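PDB 6BE0: AvrA from Salmonella typhimurium, which probably transfers acetyl groups from acetyl-CoA to serine and threonine residues of target proteins, as a YopJ-family effector that binds inositol hexakisphosphate. Local coordinates for residues F142-C147 and I188-L193; A173-D178 and D226-Y231; L177-S182 and S235-T240. All coordinates share one frame; numbering follows the deposited sequence.

Contact 1: residues F142-C147 and I188-L193; sequences FEPAAC and IFSLAL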
loop_
_atom_site.group_PDB
_atom_site.type_symbol
_atom_site.label_atom_id
_atom_site.label_comp_id
_atom_site.label_asym_id
_atom_site.label_seq_id
_atom_site.Cartn_x
_atom_site.Cartn_y
_atom_site.Cartn_z
ATOM N N PHE A 142 2.097 2.165 -6.314
ATOM C CA PHE A 142 2.456 2.822 -5.064
ATOM C C PHE A 142 3.479 1.999 -4.295
ATOM O O PHE A 142 3.247 0.829 -3.988
ATOM C CB PHE A 142 1.217 3.058 -4.199
ATOM C CG PHE A 142 0.247 4.042 -4.788
ATOM C CD1 PHE A 142 -0.764 3.617 -5.634
ATOM C CD2 PHE A 142 0.347 5.389 -4.499
ATOM C CE1 PHE A 142 -1.656 4.520 -6.177
ATOM C CE2 PHE A 142 -0.545 6.297 -5.040
ATOM C CZ PHE A 142 -1.545 5.861 -5.878
ATOM N N GLU A 143 4.616 2.622 -4.002
ATOM C CA GLU A 143 5.647 2.018 -3.171
ATOM C C GLU A 143 5.568 2.618 -1.770
ATOM O O GLU A 143 5.793 3.817 -1.603
ATOM C CB GLU A 143 7.033 2.252 -3.776
ATOM C CG GLU A 143 7.288 1.493 -5.072
ATOM C CD GLU A 143 7.374 -0.012 -4.872
ATOM O OE1 GLU A 143 7.466 -0.460 -3.711
ATOM O OE2 GLU A 143 7.351 -0.747 -5.882
ATOM N N PRO A 144 5.226 1.797 -0.759
ATOM C CA PRO A 144 5.135 2.351 0.597
ATOM C C PRO A 144 6.464 2.900 1.116
ATOM O O PRO A 144 6.465 3.861 1.884
ATOM C CB PRO A 144 4.679 1.151 1.436
ATOM C CG PRO A 144 4.006 0.245 0.470
ATOM C CD PRO A 144 4.764 0.399 -0.809
ATOM N N ALA A 145 7.574 2.294 0.703
ATOM C CA ALA A 145 8.897 2.718 1.156
ATOM C C ALA A 145 9.488 3.763 0.213
ATOM O O ALA A 145 8.794 4.291 -0.655
ATOM C CB ALA A 145 9.825 1.516 1.269
ATOM N N ALA A 146 10.775 4.052 0.390
ATOM C CA ALA A 146 11.467 5.044 -0.426
ATOM C C ALA A 146 11.949 4.428 -1.738
ATOM O O ALA A 146 11.937 3.206 -1.897
ATOM C CB ALA A 146 12.634 5.633 0.346
ATOM N N CYS A 147 12.372 5.279 -2.670
ATOM C CA CYS A 147 12.820 4.830 -3.987
ATOM C C CYS A 147 14.087 5.553 -4.437
ATOM O O CYS A 147 14.401 5.580 -5.625
ATOM C CB CYS A 147 11.720 5.048 -5.027
ATOM S SG CYS A 147 10.105 4.415 -4.551
ATOM N N ILE A 188 1.581 -5.571 4.434
ATOM C CA ILE A 188 0.554 -4.942 5.260
ATOM C C ILE A 188 0.227 -3.542 4.752
ATOM O O ILE A 188 -0.943 -3.173 4.644
ATOM C CB ILE A 188 0.983 -4.851 6.742
ATOM C CG1 ILE A 188 1.448 -6.216 7.258
ATOM C CG2 ILE A 188 -0.164 -4.317 7.604
ATOM C CD1 ILE A 188 0.406 -7.317 7.146
ATOM N N PHE A 189 1.263 -2.767 4.444
ATOM C CA PHE A 189 1.078 -1.421 3.913
ATOM C C PHE A 189 0.284 -1.453 2.612
ATOM O O PHE A 189 -0.646 -0.672 2.427
ATOM C CB PHE A 189 2.429 -0.738 3.682
ATOM C CG PHE A 189 2.945 0.008 4.880
ATOM C CD1 PHE A 189 2.596 1.331 5.088
ATOM C CD2 PHE A 189 3.782 -0.610 5.796
ATOM C CE1 PHE A 189 3.069 2.023 6.187
ATOM C CE2 PHE A 189 4.255 0.076 6.897
ATOM C CZ PHE A 189 3.899 1.396 7.092
ATOM N N SER A 190 0.644 -2.367 1.717
ATOM C CA SER A 190 -0.001 -2.441 0.411
ATOM C C SER A 190 -1.456 -2.892 0.535
ATOM O O SER A 190 -2.333 -2.406 -0.183
ATOM C CB SER A 190 0.770 -3.390 -0.509
ATOM O OG SER A 190 2.059 -2.879 -0.807
ATOM N N LEU A 191 -1.707 -3.824 1.449
ATOM C CA LEU A 191 -3.058 -4.319 1.678
ATOM C C LEU A 191 -3.948 -3.219 2.241
ATOM O O LEU A 191 -5.094 -3.062 1.826
ATOM C CB LEU A 191 -3.036 -5.517 2.630
ATOM C CG LEU A 191 -4.391 -6.136 2.983
ATOM C CD1 LEU A 191 -5.138 -6.596 1.737
ATOM C CD2 LEU A 191 -4.194 -7.295 3.946
ATOM N N ALA A 192 -3.412 -2.460 3.189
ATOM C CA ALA A 192 -4.153 -1.365 3.804
ATOM C C ALA A 192 -4.442 -0.269 2.786
ATOM O O ALA A 192 -5.574 0.204 2.674
ATOM C CB ALA A 192 -3.381 -0.802 4.987
ATOM N N LEU A 193 -3.410 0.130 2.048
ATOM C CA LEU A 193 -3.552 1.153 1.018
ATOM C C LEU A 193 -4.560 0.732 -0.048
ATOM O O LEU A 193 -5.316 1.559 -0.555
ATOM C CB LEU A 193 -2.198 1.448 0.370
ATOM C CG LEU A 193 -1.174 2.170 1.249
ATOM C CD1 LEU A 193 0.172 2.240 0.544
ATOM C CD2 LEU A 193 -1.656 3.559 1.627
#
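P144 packs CB and CG against CB of F189, each 3.7 Å away. The two side chains run antiparallel past one another, and the proline meets the base of F189, with the phenyl ring oblique to it; the nearest ring atom to P144 CB is F189 CG, at 4.0 Å. The proline ring is puckered C-gamma exo, and its CG faces two further helix residues, S190 OG at 3.9 Å and, more loosely, L193 CD1 at 4.3 Å.

The layout is an alpha/beta one: helix 186-199 packs its F189-S190-L193 side against P144, next to strand 136-143 of the mixed sheet. The enzyme belongs to a family in the cysteine-peptidase-like clan CA. No hydrogen bond joins the two segments. S190 OG, anti to its own carbonyl carbon (chi1 -66°), meets P144 only by packing; its polar partners are I125 O and C186 O. CB of F142 points toward the helix, but its nearest approach is 4.9 Å, to L193 CD1, and the F142 side chain settles on V127 and V175 instead. E143 points the other way, its carboxylate OE1 hydrogen-bonded to H124 NE2.

Contact 2: residues A173-D178 and D226-Y231; sequences AMVELD and DKADRY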
loop_
_atom_site.group_PDB
_atom_site.type_symbol
_atom_site.label_atom_id
_atom_site.label_comp_id
_atom_site.label_asym_id
_atom_site.label_seq_id
_atom_site.Cartn_x
_atom_site.Cartn_y
_atom_site.Cartn_z
ATOM N N ALA A 173 2.438 5.405 -13.961
ATOM C CA ALA A 173 3.205 6.238 -13.048
ATOM C C ALA A 173 3.537 5.460 -11.781
ATOM O O ALA A 173 2.755 4.626 -11.332
ATOM C CB ALA A 173 2.437 7.506 -12.708
ATOM N N MET A 174 4.707 5.733 -11.218
ATOM C CA MET A 174 5.129 5.113 -9.970
ATOM C C MET A 174 5.248 6.192 -8.903
ATOM O O MET A 174 5.822 7.252 -9.148
ATOM C CB MET A 174 6.453 4.374 -10.163
ATOM C CG MET A 174 7.033 3.775 -8.897
ATOM S SD MET A 174 8.474 2.756 -9.259
ATOM C CE MET A 174 9.513 3.125 -7.851
ATOM N N VAL A 175 4.689 5.922 -7.727
ATOM C CA VAL A 175 4.629 6.911 -6.657
ATOM C C VAL A 175 5.392 6.447 -5.420
ATOM O O VAL A 175 5.126 5.376 -4.871
ATOM C CB VAL A 175 3.170 7.222 -6.267
ATOM C CG1 VAL A 175 3.116 8.226 -5.119
ATOM C CG2 VAL A 175 2.409 7.755 -7.470
ATOM N N GLU A 176 6.342 7.270 -4.994
ATOM C CA GLU A 176 7.079 7.043 -3.759
ATOM C C GLU A 176 6.304 7.643 -2.594
ATOM O O GLU A 176 5.879 8.795 -2.660
ATOM C CB GLU A 176 8.477 7.661 -3.851
ATOM C CG GLU A 176 9.310 7.558 -2.580
ATOM C CD GLU A 176 10.541 8.444 -2.624
ATOM O OE1 GLU A 176 10.393 9.657 -2.889
ATOM O OE2 GLU A 176 11.655 7.927 -2.397
ATOM N N LEU A 177 6.118 6.860 -1.535
ATOM C CA LEU A 177 5.407 7.330 -0.350
ATOM C C LEU A 177 6.361 7.579 0.814
ATOM O O LEU A 177 6.220 8.566 1.538
ATOM C CB LEU A 177 4.328 6.322 0.060
ATOM C CG LEU A 177 3.190 6.094 -0.941
ATOM C CD1 LEU A 177 2.163 5.132 -0.363
ATOM C CD2 LEU A 177 2.520 7.403 -1.344
ATOM N N ASP A 178 7.337 6.689 0.978
ATOM C CA ASP A 178 8.282 6.757 2.090
ATOM C C ASP A 178 7.549 6.893 3.421
ATOM O O ASP A 178 7.779 7.838 4.174
ATOM C CB ASP A 178 9.258 7.924 1.905
ATOM C CG ASP A 178 10.400 7.900 2.912
ATOM O OD1 ASP A 178 10.787 6.797 3.357
ATOM O OD2 ASP A 178 10.911 8.986 3.260
ATOM N N ASP A 226 7.309 14.128 -1.628
ATOM C CA ASP A 226 6.832 15.479 -1.346
ATOM C C ASP A 226 5.757 15.896 -2.350
ATOM O O ASP A 226 4.831 16.632 -2.010
ATOM C CB ASP A 226 7.989 16.481 -1.361
ATOM C CG ASP A 226 8.725 16.503 -2.683
ATOM O OD1 ASP A 226 9.001 15.415 -3.231
ATOM O OD2 ASP A 226 9.024 17.610 -3.178
ATOM N N LYS A 227 5.882 15.416 -3.581
ATOM C CA LYS A 227 4.875 15.674 -4.604
ATOM C C LYS A 227 3.615 14.857 -4.332
ATOM O O LYS A 227 2.498 15.319 -4.565
ATOM C CB LYS A 227 5.424 15.346 -5.995
ATOM C CG LYS A 227 6.600 16.209 -6.421
ATOM C CD LYS A 227 6.161 17.603 -6.847
ATOM C CE LYS A 227 5.514 17.604 -8.227
ATOM N NZ LYS A 227 6.460 17.166 -9.293
ATOM N N ALA A 228 3.805 13.639 -3.834
ATOM C CA ALA A 228 2.691 12.742 -3.552
ATOM C C ALA A 228 1.827 13.275 -2.413
ATOM O O ALA A 228 0.614 13.067 -2.398
ATOM C CB ALA A 228 3.204 11.349 -3.218
ATOM N N ASP A 229 2.453 13.965 -1.465
ATOM C CA ASP A 229 1.737 14.515 -0.316
ATOM C C ASP A 229 0.694 15.548 -0.739
ATOM O O ASP A 229 -0.296 15.759 -0.041
ATOM C CB ASP A 229 2.718 15.146 0.678
ATOM C CG ASP A 229 3.605 14.117 1.362
ATOM O OD1 ASP A 229 3.270 12.914 1.327
ATOM O OD2 ASP A 229 4.636 14.514 1.946
ATOM N N ARG A 230 0.919 16.186 -1.883
ATOM C CA ARG A 230 -0.003 17.200 -2.386
ATOM C C ARG A 230 -1.223 16.570 -3.053
ATOM O O ARG A 230 -2.244 17.232 -3.242
ATOM C CB ARG A 230 0.708 18.121 -3.377
ATOM C CG ARG A 230 1.969 18.769 -2.834
ATOM C CD ARG A 230 2.675 19.577 -3.907
ATOM N NE ARG A 230 4.027 19.954 -3.504
ATOM C CZ ARG A 230 4.928 20.505 -4.312
ATOM N NH1 ARG A 230 4.628 20.748 -5.584
ATOM N NH2 ARG A 230 6.134 20.810 -3.850
ATOM N N TYR A 231 -1.112 15.291 -3.404
ATOM C CA TYR A 231 -2.178 14.583 -4.107
ATOM C C TYR A 231 -3.027 13.724 -3.173
ATOM O O TYR A 231 -4.255 13.710 -3.278
ATOM C CB TYR A 231 -1.593 13.688 -5.204
ATOM C CG TYR A 231 -1.230 14.410 -6.485
ATOM C CD1 TYR A 231 -2.201 14.721 -7.427
ATOM C CD2 TYR A 231 0.083 14.761 -6.759
ATOM C CE1 TYR A 231 -1.875 15.373 -8.601
ATOM C CE2 TYR A 231 0.420 15.413 -7.930
ATOM C CZ TYR A 231 -0.562 15.716 -8.848
ATOM O OH TYR A 231 -0.229 16.363 -10.017
#
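A228 drives its methyl group into the angle between V175 and the backbone of E176, the tight centre of a contact in which a short helix, 225-228, packs beside strand 170-176, the last strand of the mixed five-stranded sheet. The evidence for close packing is a pair of equal approaches: CB of A228 is 3.7 Å from CG1 of V175 and 3.7 Å from the carbonyl O of E176. V175 supplies that branch because CG1 stands anti to the backbone N (chi1 178°), and the same residue also touches I140 and F142 of the neighbouring strand 136-143. L177 adds a weaker contact, its CD2 lying 4.4 Å from A228 CB although the base of the side chain points away. No hydrogen bond crosses, and the two segments bury only 100 Å² between them.

Away from A228 the contact is loose and polar. D226 and R230 are exposed, and K227 leads its chain outward, where its CD lies over one face of the R230 guanidinium. E176 OE1 and D226 OD1 remain 5.9 Å apart, a like-charge pair, but the E176 carboxylate is held at both oxygens: OE2 accepts from C147 N and OE1 from S225 N, at the start of the helix, which may partly offset the nearby negative charge. D229, by contrast, is buried, and its OD1 takes both a salt bridge from R245 and a hydrogen bond with Y237 OH.

Beyond A228 the chain stays helical in its angles without regular helical bonding, and what remains are three-residue steps, R230 N to K227 O at 3.2 Å and Y231 N to A228 O at 3.0 Å.

Contact 3: residues L177-S182 and S235-T240; sequences LDIQRS and SFYKHT. With COA (coenzyme A), chain C; IHP (inositol hexakisphosphate), chain B.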
loop_
_atom_site.group_PDB
_atom_site.type_symbol
_atom_site.label_atom_id
_atom_site.label_comp_id
_atom_site.label_asym_id
_atom_site.label_seq_id
_atom_site.Cartn_x
_atom_site.Cartn_y
_atom_site.Cartn_z
ATOM N N LEU A 177 6.118 6.860 -1.535
ATOM C CA LEU A 177 5.407 7.330 -0.350
ATOM C C LEU A 177 6.361 7.579 0.814
ATOM O O LEU A 177 6.220 8.566 1.538
ATOM C CB LEU A 177 4.328 6.322 0.060
ATOM C CG LEU A 177 3.190 6.094 -0.941
ATOM C CD1 LEU A 177 2.163 5.132 -0.363
ATOM C CD2 LEU A 177 2.520 7.403 -1.344
ATOM N N ASP A 178 7.337 6.689 0.978
ATOM C CA ASP A 178 8.282 6.757 2.090
ATOM C C ASP A 178 7.549 6.893 3.421
ATOM O O ASP A 178 7.779 7.838 4.174
ATOM C CB ASP A 178 9.258 7.924 1.905
ATOM C CG ASP A 178 10.400 7.900 2.912
ATOM O OD1 ASP A 178 10.787 6.797 3.357
ATOM O OD2 ASP A 178 10.911 8.986 3.260
ATOM N N ILE A 179 6.651 5.949 3.690
ATOM C CA ILE A 179 5.947 5.891 4.966
ATOM C C ILE A 179 6.258 4.576 5.674
ATOM O O ILE A 179 6.029 4.444 6.875
ATOM C CB ILE A 179 4.426 6.039 4.787
ATOM C CG1 ILE A 179 3.899 5.010 3.784
ATOM C CG2 ILE A 179 4.092 7.454 4.329
ATOM C CD1 ILE A 179 2.385 4.929 3.733
ATOM N N GLN A 180 6.776 3.607 4.923
ATOM C CA GLN A 180 7.291 2.378 5.514
ATOM C C GLN A 180 8.784 2.526 5.762
ATOM O O GLN A 180 9.533 2.929 4.871
ATOM C CB GLN A 180 7.030 1.168 4.615
ATOM C CG GLN A 180 7.625 -0.130 5.162
ATOM C CD GLN A 180 7.617 -1.255 4.153
ATOM O OE1 GLN A 180 6.795 -1.280 3.240
ATOM N NE2 GLN A 180 8.543 -2.196 4.312
ATOM N N ARG A 181 9.205 2.189 6.975
ATOM C CA ARG A 181 10.614 2.217 7.347
ATOM C C ARG A 181 11.024 0.877 7.951
ATOM O O ARG A 181 12.201 0.521 7.938
ATOM C CB ARG A 181 10.891 3.353 8.333
ATOM C CG ARG A 181 10.343 4.706 7.901
ATOM C CD ARG A 181 11.088 5.260 6.703
ATOM N NE ARG A 181 10.506 6.508 6.210
ATOM C CZ ARG A 181 10.575 7.675 6.845
ATOM N NH1 ARG A 181 11.183 7.771 8.020
ATOM N NH2 ARG A 181 10.024 8.752 6.306
ATOM N N SER A 182 10.051 0.141 8.483
ATOM C CA SER A 182 10.315 -1.192 9.011
ATOM C C SER A 182 10.701 -2.119 7.864
ATOM O O SER A 182 10.466 -1.806 6.698
ATOM C CB SER A 182 9.101 -1.732 9.768
ATOM O OG SER A 182 7.955 -1.789 8.940
ATOM N N SER A 235 -5.846 9.609 5.059
ATOM C CA SER A 235 -6.051 8.216 5.450
ATOM C C SER A 235 -4.926 7.290 4.984
ATOM O O SER A 235 -4.791 6.172 5.480
ATOM C CB SER A 235 -7.386 7.713 4.902
ATOM O OG SER A 235 -7.412 7.773 3.488
ATOM N N PHE A 236 -4.120 7.758 4.036
ATOM C CA PHE A 236 -3.004 6.972 3.520
ATOM C C PHE A 236 -1.820 6.943 4.486
ATOM O O PHE A 236 -0.963 6.064 4.397
ATOM C CB PHE A 236 -2.549 7.529 2.170
ATOM C CG PHE A 236 -3.367 7.045 1.007
ATOM C CD1 PHE A 236 -4.749 7.087 1.050
ATOM C CD2 PHE A 236 -2.751 6.558 -0.133
ATOM C CE1 PHE A 236 -5.504 6.643 -0.018
ATOM C CE2 PHE A 236 -3.500 6.115 -1.205
ATOM C CZ PHE A 236 -4.878 6.157 -1.147
ATOM N N TYR A 237 -1.783 7.902 5.407
ATOM C CA TYR A 237 -0.617 8.117 6.261
ATOM C C TYR A 237 -0.836 7.693 7.709
ATOM O O TYR A 237 -0.075 8.080 8.595
ATOM C CB TYR A 237 -0.221 9.592 6.218
ATOM C CG TYR A 237 0.165 10.057 4.840
ATOM C CD1 TYR A 237 1.498 10.192 4.482
ATOM C CD2 TYR A 237 -0.803 10.345 3.889
ATOM C CE1 TYR A 237 1.857 10.611 3.218
ATOM C CE2 TYR A 237 -0.455 10.762 2.622
ATOM C CZ TYR A 237 0.876 10.894 2.291
ATOM O OH TYR A 237 1.229 11.313 1.031
ATOM N N LYS A 238 -1.868 6.896 7.951
ATOM C CA LYS A 238 -2.191 6.484 9.310
ATOM C C LYS A 238 -1.102 5.593 9.903
ATOM O O LYS A 238 -0.859 5.624 11.110
ATOM C CB LYS A 238 -3.534 5.759 9.337
ATOM C CG LYS A 238 -4.704 6.623 8.890
ATOM C CD LYS A 238 -6.019 5.856 8.912
ATOM C CE LYS A 238 -6.392 5.428 10.323
ATOM N NZ LYS A 238 -7.759 4.848 10.386
ATOM N N HIS A 239 -0.448 4.810 9.049
ATOM C CA HIS A 239 0.586 3.875 9.495
ATOM C C HIS A 239 1.996 4.408 9.265
ATOM O O HIS A 239 2.962 3.649 9.342
ATOM C CB HIS A 239 0.431 2.531 8.778
ATOM C CG HIS A 239 -0.878 1.854 9.038
ATOM N ND1 HIS A 239 -1.205 1.312 10.262
ATOM C CD2 HIS A 239 -1.941 1.628 8.229
ATOM C CE1 HIS A 239 -2.413 0.784 10.199
ATOM N NE2 HIS A 239 -2.882 0.962 8.977
ATOM N N THR A 240 2.114 5.704 8.981
ATOM C CA THR A 240 3.419 6.318 8.741
ATOM C C THR A 240 4.376 6.024 9.887
ATOM O O THR A 240 4.060 6.259 11.053
ATOM C CB THR A 240 3.312 7.844 8.565
ATOM O OG1 THR A 240 2.379 8.145 7.523
ATOM C CG2 THR A 240 4.670 8.443 8.209
HETATM N N1A COA C . 10.290 0.927 12.620
HETATM C C2A COA C . 9.701 2.147 12.809
HETATM N N3A COA C . 10.338 3.286 12.407
HETATM C C4A COA C . 11.571 3.220 11.813
HETATM C C5A COA C . 12.159 2.019 11.622
HETATM C C6A COA C . 11.501 0.864 12.034
HETATM N N6A COA C . 11.548 -0.560 12.124
HETATM N N7A COA C . 13.363 2.224 11.018
HETATM C C8A COA C . 13.515 3.562 10.837
HETATM N N9A COA C . 12.417 4.181 11.326
HETATM C C1B COA C . 12.133 5.577 11.350
HETATM C C2B COA C . 12.244 6.060 12.568
HETATM O O2B COA C . 10.939 6.132 13.204
HETATM C C3B COA C . 12.871 7.544 12.383
HETATM O O3B COA C . 11.870 8.465 11.950
HETATM P P3B COA C . 11.487 9.712 12.898
HETATM O O7A COA C . 10.728 9.217 14.108
HETATM O O8A COA C . 12.744 10.418 13.344
HETATM O O9A COA C . 10.620 10.685 12.128
HETATM C C4B COA C . 13.812 7.394 11.421
HETATM O O4B COA C . 13.220 6.353 10.481
HETATM C C5B COA C . 15.116 6.891 12.026
HETATM O O5B COA C . 16.017 6.516 10.991
HETATM P P1A COA C . 17.325 7.401 10.730
HETATM O O1A COA C . 17.079 8.840 11.157
HETATM O O2A COA C . 18.486 6.819 11.518
HETATM O O3A COA C . 17.677 7.366 9.185
HETATM C C1 IHP B . -11.286 1.008 9.295
HETATM C C2 IHP B . -9.886 0.522 8.942
HETATM C C3 IHP B . -8.885 0.900 10.020
HETATM C C4 IHP B . -9.344 0.408 11.377
HETATM C C5 IHP B . -10.649 1.099 11.726
HETATM C C6 IHP B . -11.731 0.716 10.727
HETATM O O11 IHP B . -12.199 0.439 8.373
HETATM P P1 IHP B . -12.744 1.361 7.191
HETATM O O21 IHP B . -12.829 0.547 5.918
HETATM O O31 IHP B . -11.817 2.533 6.950
HETATM O O41 IHP B . -14.115 1.867 7.553
HETATM O O12 IHP B . -9.894 -0.908 8.731
HETATM P P2 IHP B . -9.540 -1.499 7.305
HETATM O O22 IHP B . -10.381 -0.848 6.233
HETATM O O32 IHP B . -8.086 -1.262 6.975
HETATM O O42 IHP B . -9.812 -2.987 7.299
HETATM O O13 IHP B . -7.599 0.370 9.696
HETATM P P3 IHP B . -6.429 1.368 9.281
HETATM O O23 IHP B . -5.608 0.755 8.173
HETATM O O33 IHP B . -6.984 2.690 8.804
HETATM O O43 IHP B . -5.532 1.610 10.466
HETATM O O14 IHP B . -8.321 0.613 12.369
HETATM P P4 IHP B . -7.890 2.055 12.949
HETATM O O24 IHP B . -6.381 2.142 12.995
HETATM O O34 IHP B . -8.415 3.189 12.098
HETATM O O44 IHP B . -8.400 2.208 14.356
HETATM O O15 IHP B . -11.077 0.786 13.053
HETATM P P5 IHP B . -11.893 1.873 13.866
HETATM O O25 IHP B . -12.425 2.934 12.927
HETATM O O35 IHP B . -13.045 1.200 14.568
HETATM O O45 IHP B . -11.013 2.537 14.896
HETATM O O16 IHP B . -12.084 -0.658 10.880
HETATM P P6 IHP B . -13.593 -1.047 11.011
HETATM O O26 IHP B . -13.710 -2.483 11.451
HETATM O O36 IHP B . -14.268 -0.161 12.025
HETATM O O46 IHP B . -14.289 -0.897 9.681
#
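I179 and T240 bring their CA atoms within 4.6 Å, yet no hydrogen bond joins the two loops; the I179 side chain carries most of the contact. With CG1 between the backbone N and the carbonyl carbon (chi1 54°), CD1 of I179 is carried to F236 O, 3.6 Å away, and CG2 of I179 faces Y237 and T240. It meets Y237 CD1 at 3.8 Å, the side chains crossing at about a right angle. T240 crosses I179 likewise, its OG1 and CG2 meeting CG2 of I179. The opposing loop is braced by a type I turn from Y237 to T240, in which Y237 O accepts both T240 N and T240 OG1 (2.7 Å) from one face of its plane.

Each loop serves a different ligand. R181 is steadied by a salt bridge, NE to D178 OD1 at 2.9 Å, whose hydrogen bond is weak because it is bent, and by NH2 bonding to D178 O; its CB packs 3.5 Å from N9A of coenzyme A, whereas the NH1 bond to O4B is weak. In the turn, H239 NE2 donates in its ring plane to O23 of inositol hexakisphosphate (2.8 Å, 159°), and K238 NZ binds O33 of the same ligand at 2.8 Å. The contact thus joins a loop that meets coenzyme A to one that meets inositol hexakisphosphate.

Helix 243-252 borders it through R245 and L246, which touch T240; F236 packs on L193 and L197 of helix 186-199, R271 of helix 268-273 lies against K238 and H239, and backbone bonds from L177 and I179 lead to E143 and P144 beside strand 136-143.

In the fold
Following the chain from the N terminus, strand 136-143 leads into the first half of contact 1, whose loop closes at helix 186-199. Strand 170-176 and the loop after it lie inside that loop, while their partners come after it, so contacts 2 and 3 both cross contact 1. These two start from one stretch, sharing L177 and D178, and close later at 226-231 and then 235-240. Contacts 1 and 2 meet through neighbouring sheet strands, E143 N bonding to V175 O; contacts 1 and 3 meet through P144 O to I179 N and E143 O to L177 N, and where F189 CZ packs on H239 O. Together they tie the sheet edge, helix 186-199 and short helix 225-228 to the loops at both ligands.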